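Local coordinates for putative uncharacterized protein (Wolbachia pipientis, PDB 3F4S) that probably acts as a DsbA-like thiol-disulfide oxidoreductase, a thioredoxin-fold protein expected to introduce disulfide bonds into other proteins, at residues L56-R59 and N60-K64; F107-A110 and V111-I115; I156-D159 and K160-A163. The protein carries 1 engineered substitution. One frame throughout, in Å; residues are numbered along the deposited sequence.

Contact 1. Residues L56-R59 and N60-K64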
ATOM      1  N   LEU A  56       0.878  -5.646 -11.777  1.00 17.44           N
ATOM      2  CA  LEU A  56       1.893  -5.351 -12.786  1.00 18.54           C
ATOM      3  C   LEU A  56       2.750  -4.171 -12.345  1.00 19.00           C
ATOM      4  O   LEU A  56       3.971  -4.192 -12.493  1.00 19.85           O
ATOM      5  CB  LEU A  56       1.265  -5.062 -14.154  1.00 19.99           C
ATOM      6  CG  LEU A  56       0.529  -6.231 -14.813  1.00 23.17           C
ATOM      7  CD1 LEU A  56      -0.190  -5.752 -16.062  1.00 25.06           C
ATOM      8  CD2 LEU A  56       1.488  -7.362 -15.143  1.00 27.47           C
ATOM      9  N   PHE A  57       2.107  -3.142 -11.804  1.00 19.02           N
ATOM     10  CA  PHE A  57       2.841  -1.996 -11.275  1.00 18.33           C
ATOM     11  C   PHE A  57       3.834  -2.442 -10.197  1.00 18.07           C
ATOM     12  O   PHE A  57       4.994  -2.037 -10.199  1.00 19.54           O
ATOM     13  CB  PHE A  57       1.891  -0.940 -10.713  1.00 17.56           C
ATOM     14  CG  PHE A  57       2.589   0.145  -9.946  1.00 20.23           C
ATOM     15  CD1 PHE A  57       3.247   1.169 -10.613  1.00 22.69           C
ATOM     16  CD2 PHE A  57       2.610   0.130  -8.558  1.00 21.79           C
ATOM     17  CE1 PHE A  57       3.900   2.169  -9.910  1.00 23.14           C
ATOM     18  CE2 PHE A  57       3.262   1.128  -7.847  1.00 22.58           C
ATOM     19  CZ  PHE A  57       3.910   2.148  -8.527  1.00 22.69           C
ATOM     20  N   HIS A  58       3.376  -3.286  -9.280  1.00 18.01           N
ATOM     21  CA  HIS A  58       4.247  -3.771  -8.212  1.00 17.21           C
ATOM     22  C   HIS A  58       5.373  -4.688  -8.673  1.00 18.38           C
ATOM     23  O   HIS A  58       6.427  -4.753  -8.043  1.00 19.85           O
ATOM     24  CB  HIS A  58       3.422  -4.379  -7.081  1.00 17.27           C
ATOM     25  CG  HIS A  58       2.841  -3.332  -6.197  1.00 17.91           C
ATOM     26  ND1 HIS A  58       3.524  -2.823  -5.115  1.00 20.18           N
ATOM     27  CD2 HIS A  58       1.705  -2.607  -6.307  1.00 19.01           C
ATOM     28  CE1 HIS A  58       2.804  -1.861  -4.561  1.00 19.54           C
ATOM     29  NE2 HIS A  58       1.696  -1.711  -5.267  1.00 18.78           N
ATOM     30  N   ARG A  59       5.145  -5.374  -9.784  0.50 19.04           N
ATOM     31  CA  ARG A  59       6.124  -6.295 -10.341  0.50 21.84           C
ATOM     32  C   ARG A  59       7.193  -5.555 -11.137  0.50 22.25           C
ATOM     33  O   ARG A  59       8.379  -5.874 -11.054  0.50 23.36           O
ATOM     34  CB  ARG A  59       5.415  -7.308 -11.248  0.50 23.24           C
ATOM     35  CG  ARG A  59       6.233  -8.536 -11.607  0.50 27.44           C
ATOM     36  CD  ARG A  59       5.417  -9.471 -12.494  0.50 29.18           C
ATOM     37  NE  ARG A  59       4.058  -9.645 -11.987  0.50 29.28           N
ATOM     38  CZ  ARG A  59       3.091 -10.306 -12.618  0.50 26.71           C
ATOM     39  NH1 ARG A  59       1.890 -10.404 -12.066  0.50 22.90           N
ATOM     40  NH2 ARG A  59       3.316 -10.866 -13.799  0.50 26.75           N
ATOM     41  N   ASN A  60       6.773  -4.553 -11.904  1.00 22.55           N
ATOM     42  CA  ASN A  60       7.654  -3.941 -12.895  1.00 24.25           C
ATOM     43  C   ASN A  60       8.098  -2.506 -12.675  1.00 23.30           C
ATOM     44  O   ASN A  60       9.056  -2.053 -13.303  1.00 25.00           O
ATOM     45  CB  ASN A  60       7.028  -4.073 -14.272  1.00 26.30           C
ATOM     46  CG  ASN A  60       6.838  -5.521 -14.667  1.00 29.31           C
ATOM     47  OD1 ASN A  60       7.706  -6.362 -14.415  1.00 33.36           O
ATOM     48  ND2 ASN A  60       5.705  -5.828 -15.267  1.00 29.23           N
ATOM     49  N   VAL A  61       7.408  -1.792 -11.798  1.00 20.56           N
ATOM     50  CA  VAL A  61       7.730  -0.395 -11.570  1.00 18.86           C
ATOM     51  C   VAL A  61       8.141  -0.135 -10.132  1.00 20.25           C
ATOM     52  O   VAL A  61       9.147   0.525  -9.877  1.00 21.41           O
ATOM     53  CB  VAL A  61       6.549   0.533 -11.927  1.00 19.34           C
ATOM     54  CG1 VAL A  61       6.960   1.989 -11.752  1.00 20.61           C
ATOM     55  CG2 VAL A  61       6.084   0.278 -13.358  1.00 21.76           C
ATOM     56  N   PHE A  62       7.364  -0.650  -9.187  1.00 18.88           N
ATOM     57  CA  PHE A  62       7.648  -0.359  -7.789  1.00 19.51           C
ATOM     58  C   PHE A  62       9.050  -0.720  -7.283  1.00 20.10           C
ATOM     59  O   PHE A  62       9.622   0.036  -6.499  1.00 21.54           O
ATOM     60  CB  PHE A  62       6.581  -0.919  -6.845  1.00 20.28           C
ATOM     61  CG  PHE A  62       6.615  -0.275  -5.495  1.00 21.69           C
ATOM     62  CD1 PHE A  62       6.027   0.965  -5.299  1.00 24.27           C
ATOM     63  CD2 PHE A  62       7.270  -0.879  -4.437  1.00 22.73           C
ATOM     64  CE1 PHE A  62       6.071   1.589  -4.071  1.00 23.69           C
ATOM     65  CE2 PHE A  62       7.332  -0.257  -3.194  1.00 23.60           C
ATOM     66  CZ  PHE A  62       6.722   0.977  -3.009  1.00 23.72           C
ATOM     67  N   PRO A  63       9.603  -1.871  -7.709  1.00 20.70           N
ATOM     68  CA  PRO A  63      10.939  -2.203  -7.197  1.00 22.85           C
ATOM     69  C   PRO A  63      11.955  -1.086  -7.465  1.00 23.73           C
ATOM     70  O   PRO A  63      12.804  -0.814  -6.609  1.00 25.21           O
ATOM     71  CB  PRO A  63      11.300  -3.479  -7.962  1.00 22.64           C
ATOM     72  CG  PRO A  63       9.954  -4.109  -8.272  1.00 21.98           C
ATOM     73  CD  PRO A  63       9.035  -2.953  -8.536  1.00 19.14           C
ATOM     74  N   LYS A  64      11.859  -0.438  -8.624  1.00 23.64           N
ATOM     75  CA  LYS A  64      12.785   0.641  -8.970  1.00 27.71           C
ATOM     76  C   LYS A  64      12.493   1.900  -8.158  1.00 27.17           C
ATOM     77  O   LYS A  64      13.406   2.639  -7.791  1.00 28.27           O
ATOM     78  CB  LYS A  64      12.733   0.953 -10.471  1.00 29.54           C
ATOM     79  CG  LYS A  64      13.477  -0.048 -11.353  1.00 32.76           C
TER
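F57 and H58 meet V61, F62 and P63 at the kink of the helix that starts at the C51-C54 disulfide, where helix 52-60 gives way to helix 62-70. The backbone evidence centres on F57 O, which accepts two hydrogen bonds. V61 N lies 2.9 Å from F57 O, with a bent N-H...O angle of 149°. F62 N reaches F57 O at the same 2.9 Å but from the opposite face of the carbonyl plane, and far straighter, at 167°. This second bond runs from residue i+5 back to residue i, the spacing of a pi-type turn. P63 has no N-H to give, and its CD sits only 3.2 Å from H58 O. A kinked helix following the CxxC pair is familiar from thioredoxin-fold oxidoreductases, and here aromatic side chains pack around the bend. CG anti to the backbone N and beside the carbonyl carbon (chi1 170°) swings the F57 ring back to V61 and F62, although its CB points away from them. V61 stands roughly at right angles to it, CG1 touching F57 CE1 at 3.6 Å, while F62 CD1 comes within 3.8 Å of F57 CE2. F62 N lies over one face of the same ring. H58 and F62 point the same way side by side, their ring centroids 5.2 Å apart in an oblique arrangement, and ND1 of H58 rests 4.0 Å from F62 CB. The other ring nitrogen, H58 NE2, is hydrogen-bonded to E45. F57 also meets the rings of F175 and F202, which carries this packing to the sheet and to helix 199-216.

Contact 2. Residues F107-A110 and V111-I115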
ATOM      1  N   PHE A 107       5.104  -9.497   2.334  1.00 18.90           N
ATOM      2  CA  PHE A 107       3.885 -10.273   2.207  1.00 17.17           C
ATOM      3  C   PHE A 107       3.008  -9.706   1.084  1.00 15.81           C
ATOM      4  O   PHE A 107       2.567 -10.440   0.187  1.00 14.80           O
ATOM      5  CB  PHE A 107       3.087 -10.328   3.517  1.00 17.15           C
ATOM      6  CG  PHE A 107       1.722 -10.934   3.338  1.00 16.86           C
ATOM      7  CD1 PHE A 107       1.556 -12.316   3.363  1.00 19.11           C
ATOM      8  CD2 PHE A 107       0.619 -10.132   3.063  1.00 17.36           C
ATOM      9  CE1 PHE A 107       0.307 -12.885   3.169  1.00 19.20           C
ATOM     10  CE2 PHE A 107      -0.634 -10.690   2.860  1.00 18.57           C
ATOM     11  CZ  PHE A 107      -0.793 -12.069   2.913  1.00 18.56           C
ATOM     12  N   ASN A 108       2.737  -8.406   1.139  1.00 16.72           N
ATOM     13  CA  ASN A 108       1.927  -7.786   0.093  1.00 16.48           C
ATOM     14  C   ASN A 108       2.542  -7.990  -1.288  1.00 18.11           C
ATOM     15  O   ASN A 108       1.831  -8.287  -2.253  1.00 16.77           O
ATOM     16  CB  ASN A 108       1.664  -6.308   0.391  1.00 17.89           C
ATOM     17  CG  ASN A 108       0.779  -6.121   1.604  1.00 19.03           C
ATOM     18  OD1 ASN A 108      -0.136  -6.908   1.836  1.00 18.69           O
ATOM     19  ND2 ASN A 108       1.065  -5.100   2.401  1.00 21.27           N
ATOM     20  N   LYS A 109       3.864  -7.844  -1.363  1.00 17.43           N
ATOM     21  CA  LYS A 109       4.615  -8.076  -2.598  1.00 17.45           C
ATOM     22  C   LYS A 109       4.383  -9.492  -3.143  1.00 17.66           C
ATOM     23  O   LYS A 109       4.169  -9.686  -4.349  1.00 16.41           O
ATOM     24  CB  LYS A 109       6.112  -7.836  -2.371  1.00 20.10           C
ATOM     25  CG  LYS A 109       6.955  -8.067  -3.617  1.00 22.68           C
ATOM     26  CD  LYS A 109       8.334  -7.447  -3.464  1.00 28.48           C
ATOM     27  CE  LYS A 109       9.105  -8.121  -2.350  1.00 33.42           C
ATOM     28  NZ  LYS A 109       9.710  -9.400  -2.804  1.00 38.97           N
ATOM     29  N   ALA A 110       4.424 -10.477  -2.252  1.00 16.20           N
ATOM     30  CA  ALA A 110       4.213 -11.867  -2.647  1.00 16.31           C
ATOM     31  C   ALA A 110       2.797 -12.072  -3.182  1.00 16.71           C
ATOM     32  O   ALA A 110       2.599 -12.774  -4.173  1.00 16.57           O
ATOM     33  CB  ALA A 110       4.467 -12.805  -1.476  1.00 17.91           C
ATOM     34  N   VAL A 111       1.807 -11.477  -2.522  1.00 16.79           N
ATOM     35  CA  VAL A 111       0.431 -11.609  -3.006  1.00 16.97           C
ATOM     36  C   VAL A 111       0.295 -10.994  -4.409  1.00 15.70           C
ATOM     37  O   VAL A 111      -0.232 -11.631  -5.333  1.00 16.17           O
ATOM     38  CB  VAL A 111      -0.610 -11.017  -2.012  1.00 14.21           C
ATOM     39  CG1 VAL A 111      -2.032 -11.173  -2.566  1.00 14.16           C
ATOM     40  CG2 VAL A 111      -0.481 -11.703  -0.627  1.00 15.16           C
ATOM     41  N   PHE A 112       0.771  -9.762  -4.575  1.00 15.43           N
ATOM     42  CA  PHE A 112       0.778  -9.134  -5.903  1.00 16.91           C
ATOM     43  C   PHE A 112       1.466 -10.038  -6.943  1.00 16.48           C
ATOM     44  O   PHE A 112       0.932 -10.266  -8.037  1.00 17.02           O
ATOM     45  CB  PHE A 112       1.520  -7.798  -5.881  1.00 16.44           C
ATOM     46  CG  PHE A 112       0.727  -6.635  -5.353  1.00 16.66           C
ATOM     47  CD1 PHE A 112      -0.518  -6.305  -5.876  1.00 18.60           C
ATOM     48  CD2 PHE A 112       1.276  -5.820  -4.377  1.00 16.62           C
ATOM     49  CE1 PHE A 112      -1.218  -5.187  -5.400  1.00 16.81           C
ATOM     50  CE2 PHE A 112       0.592  -4.708  -3.894  1.00 17.13           C
ATOM     51  CZ  PHE A 112      -0.658  -4.392  -4.403  1.00 18.56           C
ATOM     52  N   ASN A 113       2.645 -10.545  -6.587  0.50 15.23           N
ATOM     53  CA  ASN A 113       3.451 -11.361  -7.491  0.50 16.12           C
ATOM     54  C   ASN A 113       2.758 -12.640  -7.926  0.50 14.84           C
ATOM     55  O   ASN A 113       3.040 -13.174  -8.995  0.50 15.57           O
ATOM     56  CB  ASN A 113       4.784 -11.731  -6.833  0.50 16.84           C
ATOM     57  CG  ASN A 113       5.805 -10.628  -6.932  0.50 21.82           C
ATOM     58  OD1 ASN A 113       5.655  -9.700  -7.724  0.50 25.90           O
ATOM     59  ND2 ASN A 113       6.857 -10.723  -6.127  0.50 21.35           N
ATOM     60  N   SER A 114       1.857 -13.138  -7.090  0.70 13.86           N
ATOM     61  CA  SER A 114       1.270 -14.452  -7.325  0.70 15.63           C
ATOM     62  C   SER A 114      -0.149 -14.377  -7.892  0.70 14.91           C
ATOM     63  O   SER A 114      -0.881 -15.366  -7.883  0.70 15.87           O
ATOM     64  CB  SER A 114       1.292 -15.268  -6.034  0.70 18.09           C
ATOM     65  OG  SER A 114       2.622 -15.417  -5.564  0.70 19.58           O
ATOM     66  N   ILE A 115      -0.522 -13.214  -8.412  1.00 14.64           N
ATOM     67  CA  ILE A 115      -1.898 -12.986  -8.852  1.00 15.68           C
ATOM     68  C   ILE A 115      -2.445 -14.078  -9.793  1.00 14.93           C
ATOM     69  O   ILE A 115      -3.621 -14.442  -9.694  1.00 14.99           O
ATOM     70  CB  ILE A 115      -2.064 -11.577  -9.491  1.00 16.00           C
ATOM     71  CG1 ILE A 115      -3.545 -11.252  -9.726  1.00 15.21           C
ATOM     72  CG2 ILE A 115      -1.269 -11.469 -10.779  1.00 15.74           C
ATOM     73  CD1 ILE A 115      -3.785  -9.806 -10.084  1.00 17.24           C
TER
HETATM   74  O   HOH W   1       4.936  -7.598  -6.335  1.00 35.34           O
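V111 sets one methyl against the flat of the F107 ring, one helical turn earlier. CG2 lies 3.9 Å from the centroid of that ring and 25° off its normal, the geometry of a CH-pi contact, and is nearest to CE2 and CZ on the rim. The V111 torsion accounts for this: CG1 takes the place anti to the backbone N (chi1 180°), leaving CG2 beside the N and turned back toward F107. In F112, CG lies anti to the carbonyl carbon (chi1 -80°), which lays the ring beside N108 O, with K109 CA at its edge. F112 CD2 approaches N108 O to 3.3 Å, and F112 N bonds the same carbonyl, N108 O, at 2.9 Å. K109 and N113 run side by side, K109 CG lying 3.7 Å from N113 ND2 in one of the two conformers of N113; a water bridge from K109 O to N113 OD1 is doubtful. The helix is ending here: S114 N bonds V111 O at 3.1 Å and A110 O only weakly. Beyond the turn, F107 stacks on Y98 and F112 touches C54. This is the closing turn of an alpha-helix in the helical part of a DsbA-like fold, abutting the CxxC helix.

Contact 3. Residues I156-D159 and K160-A163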
ATOM      1  N   ILE A 156      -9.946  -2.791   8.384  1.00 19.98           N
ATOM      2  CA  ILE A 156      -9.673  -2.695   6.954  1.00 18.00           C
ATOM      3  C   ILE A 156     -10.848  -2.093   6.183  1.00 18.05           C
ATOM      4  O   ILE A 156     -10.666  -1.172   5.380  1.00 19.20           O
ATOM      5  CB  ILE A 156      -9.303  -4.062   6.356  1.00 17.66           C
ATOM      6  CG1 ILE A 156      -7.926  -4.497   6.879  1.00 18.58           C
ATOM      7  CG2 ILE A 156      -9.280  -3.984   4.834  1.00 18.53           C
ATOM      8  CD1 ILE A 156      -7.651  -5.987   6.777  1.00 18.72           C
ATOM      9  N   VAL A 157     -12.052  -2.607   6.415  1.00 18.37           N
ATOM     10  CA  VAL A 157     -13.206  -2.102   5.665  1.00 19.18           C
ATOM     11  C   VAL A 157     -13.578  -0.674   6.060  1.00 18.67           C
ATOM     12  O   VAL A 157     -14.077   0.088   5.237  1.00 19.50           O
ATOM     13  CB  VAL A 157     -14.449  -3.037   5.714  1.00 19.37           C
ATOM     14  CG1 VAL A 157     -14.114  -4.400   5.104  1.00 20.52           C
ATOM     15  CG2 VAL A 157     -14.989  -3.173   7.135  1.00 21.48           C
ATOM     16  N   ASN A 158     -13.323  -0.298   7.306  1.00 19.24           N
ATOM     17  CA  ASN A 158     -13.597   1.069   7.715  1.00 20.66           C
ATOM     18  C   ASN A 158     -12.558   2.047   7.161  1.00 20.52           C
ATOM     19  O   ASN A 158     -12.906   3.138   6.731  1.00 21.63           O
ATOM     20  CB  ASN A 158     -13.768   1.167   9.227  1.00 20.98           C
ATOM     21  CG  ASN A 158     -15.153   0.711   9.671  1.00 24.50           C
ATOM     22  OD1 ASN A 158     -15.351  -0.438  10.071  1.00 29.40           O
ATOM     23  ND2 ASN A 158     -16.127   1.594   9.544  1.00 25.37           N
ATOM     24  N   ASP A 159     -11.293   1.643   7.138  1.00 20.67           N
ATOM     25  CA  ASP A 159     -10.270   2.473   6.500  1.00 20.30           C
ATOM     26  C   ASP A 159     -10.606   2.676   5.022  1.00 19.72           C
ATOM     27  O   ASP A 159     -10.428   3.763   4.482  1.00 21.52           O
ATOM     28  CB  ASP A 159      -8.876   1.857   6.641  1.00 20.78           C
ATOM     29  CG  ASP A 159      -8.328   1.952   8.052  1.00 24.67           C
ATOM     30  OD1 ASP A 159      -8.915   2.683   8.884  1.00 25.84           O
ATOM     31  OD2 ASP A 159      -7.306   1.279   8.327  1.00 27.68           O
ATOM     32  N   LYS A 160     -11.092   1.622   4.374  1.00 18.82           N
ATOM     33  CA  LYS A 160     -11.512   1.712   2.977  1.00 19.59           C
ATOM     34  C   LYS A 160     -12.695   2.671   2.793  1.00 19.53           C
ATOM     35  O   LYS A 160     -12.660   3.533   1.916  1.00 20.48           O
ATOM     36  CB  LYS A 160     -11.855   0.323   2.426  1.00 18.90           C
ATOM     37  CG  LYS A 160     -12.525   0.321   1.052  1.00 18.68           C
ATOM     38  CD  LYS A 160     -12.940  -1.093   0.637  1.00 18.81           C
ATOM     39  CE  LYS A 160     -13.968  -1.079  -0.500  1.00 21.15           C
ATOM     40  NZ  LYS A 160     -14.453  -2.437  -0.898  1.00 21.57           N
ATOM     41  N   SER A 161     -13.736   2.539   3.614  1.00 19.55           N
ATOM     42  CA  SER A 161     -14.909   3.397   3.430  1.00 22.66           C
ATOM     43  C   SER A 161     -14.568   4.865   3.720  1.00 22.88           C
ATOM     44  O   SER A 161     -15.093   5.777   3.081  1.00 25.12           O
ATOM     45  CB  SER A 161     -16.111   2.908   4.254  1.00 24.30           C
ATOM     46  OG  SER A 161     -15.853   2.965   5.644  1.00 26.97           O
ATOM     47  N   LEU A 162     -13.656   5.082   4.662  1.00 21.88           N
ATOM     48  CA  LEU A 162     -13.168   6.422   4.980  1.00 27.14           C
ATOM     49  C   LEU A 162     -12.479   7.057   3.763  1.00 26.72           C
ATOM     50  O   LEU A 162     -12.693   8.233   3.449  1.00 28.09           O
ATOM     51  CB  LEU A 162     -12.208   6.346   6.170  1.00 28.13           C
ATOM     52  CG  LEU A 162     -11.655   7.623   6.797  1.00 32.27           C
ATOM     53  CD1 LEU A 162     -12.776   8.553   7.251  1.00 30.91           C
ATOM     54  CD2 LEU A 162     -10.747   7.261   7.960  1.00 32.41           C
ATOM     55  N   ALA A 163     -11.662   6.268   3.073  1.00 25.04           N
ATOM     56  CA  ALA A 163     -10.983   6.730   1.866  1.00 25.06           C
ATOM     57  C   ALA A 163     -11.980   7.039   0.747  1.00 26.95           C
ATOM     58  O   ALA A 163     -11.826   8.020   0.018  1.00 29.47           O
ATOM     59  CB  ALA A 163      -9.953   5.696   1.403  1.00 25.35           C
TER
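K160 begins its side chain against two carbonyls of the preceding turn: its CB stands 3.5 Å from I156 O and 3.6 Å from V157 O. The backbone is fixed at the same place by the bond from K160 N to I156 O, 3.0 Å long with an N-H...O angle of 157°. From CB the chain heads away from the 156-159 turn. CG is anti to the backbone N (chi1 170°), and CD, CE and NZ follow fully extended, the side chain passing along F82 and L84. At the tip, NZ is hydrogen-bonded to the carbonyl oxygen of P83, so the ammonium ties the helix to the loop after strand 75-81. I156, one turn earlier, also touches P83 and packs on L89, A92 and M93 of helix 86-94. On the exposed side, S161 folds OG between its own N and carbonyl carbon (chi1 64°), 3.1 Å from N158 O. The amide of L162 bonds N158 O, N to O 2.9 Å, and A163 N bonds D159 O. The unbroken i to i+4 bonds, with one side packed and the other exposed, are those of an amphipathic alpha-helix, here helix 150-167, which precedes strand 174-179 of the thioredoxin-type sheet.

Overall arrangement
The three contacts follow one another along the chain without overlap. Contacts 1 and 2 have centres about 11 Å apart and touch: H58 CD2 approaches F112 CE2 to 3.4 Å where the two rings stack, and R59 packs on I115. The kink between helices 52-60 and 62-70 is thereby joined to the end of helix 101-113, next to the C51-C54 disulfide. Contact 3, on helix 150-167, lies about 25 Å from contact 1, centre to centre, on the opposite side of the chain's centre, and its nearest atoms stay about 9 Å from contact 2. It touches neither of the other two, and joins helix 150-167 to the loop after strand 75-81 and to helix 86-94.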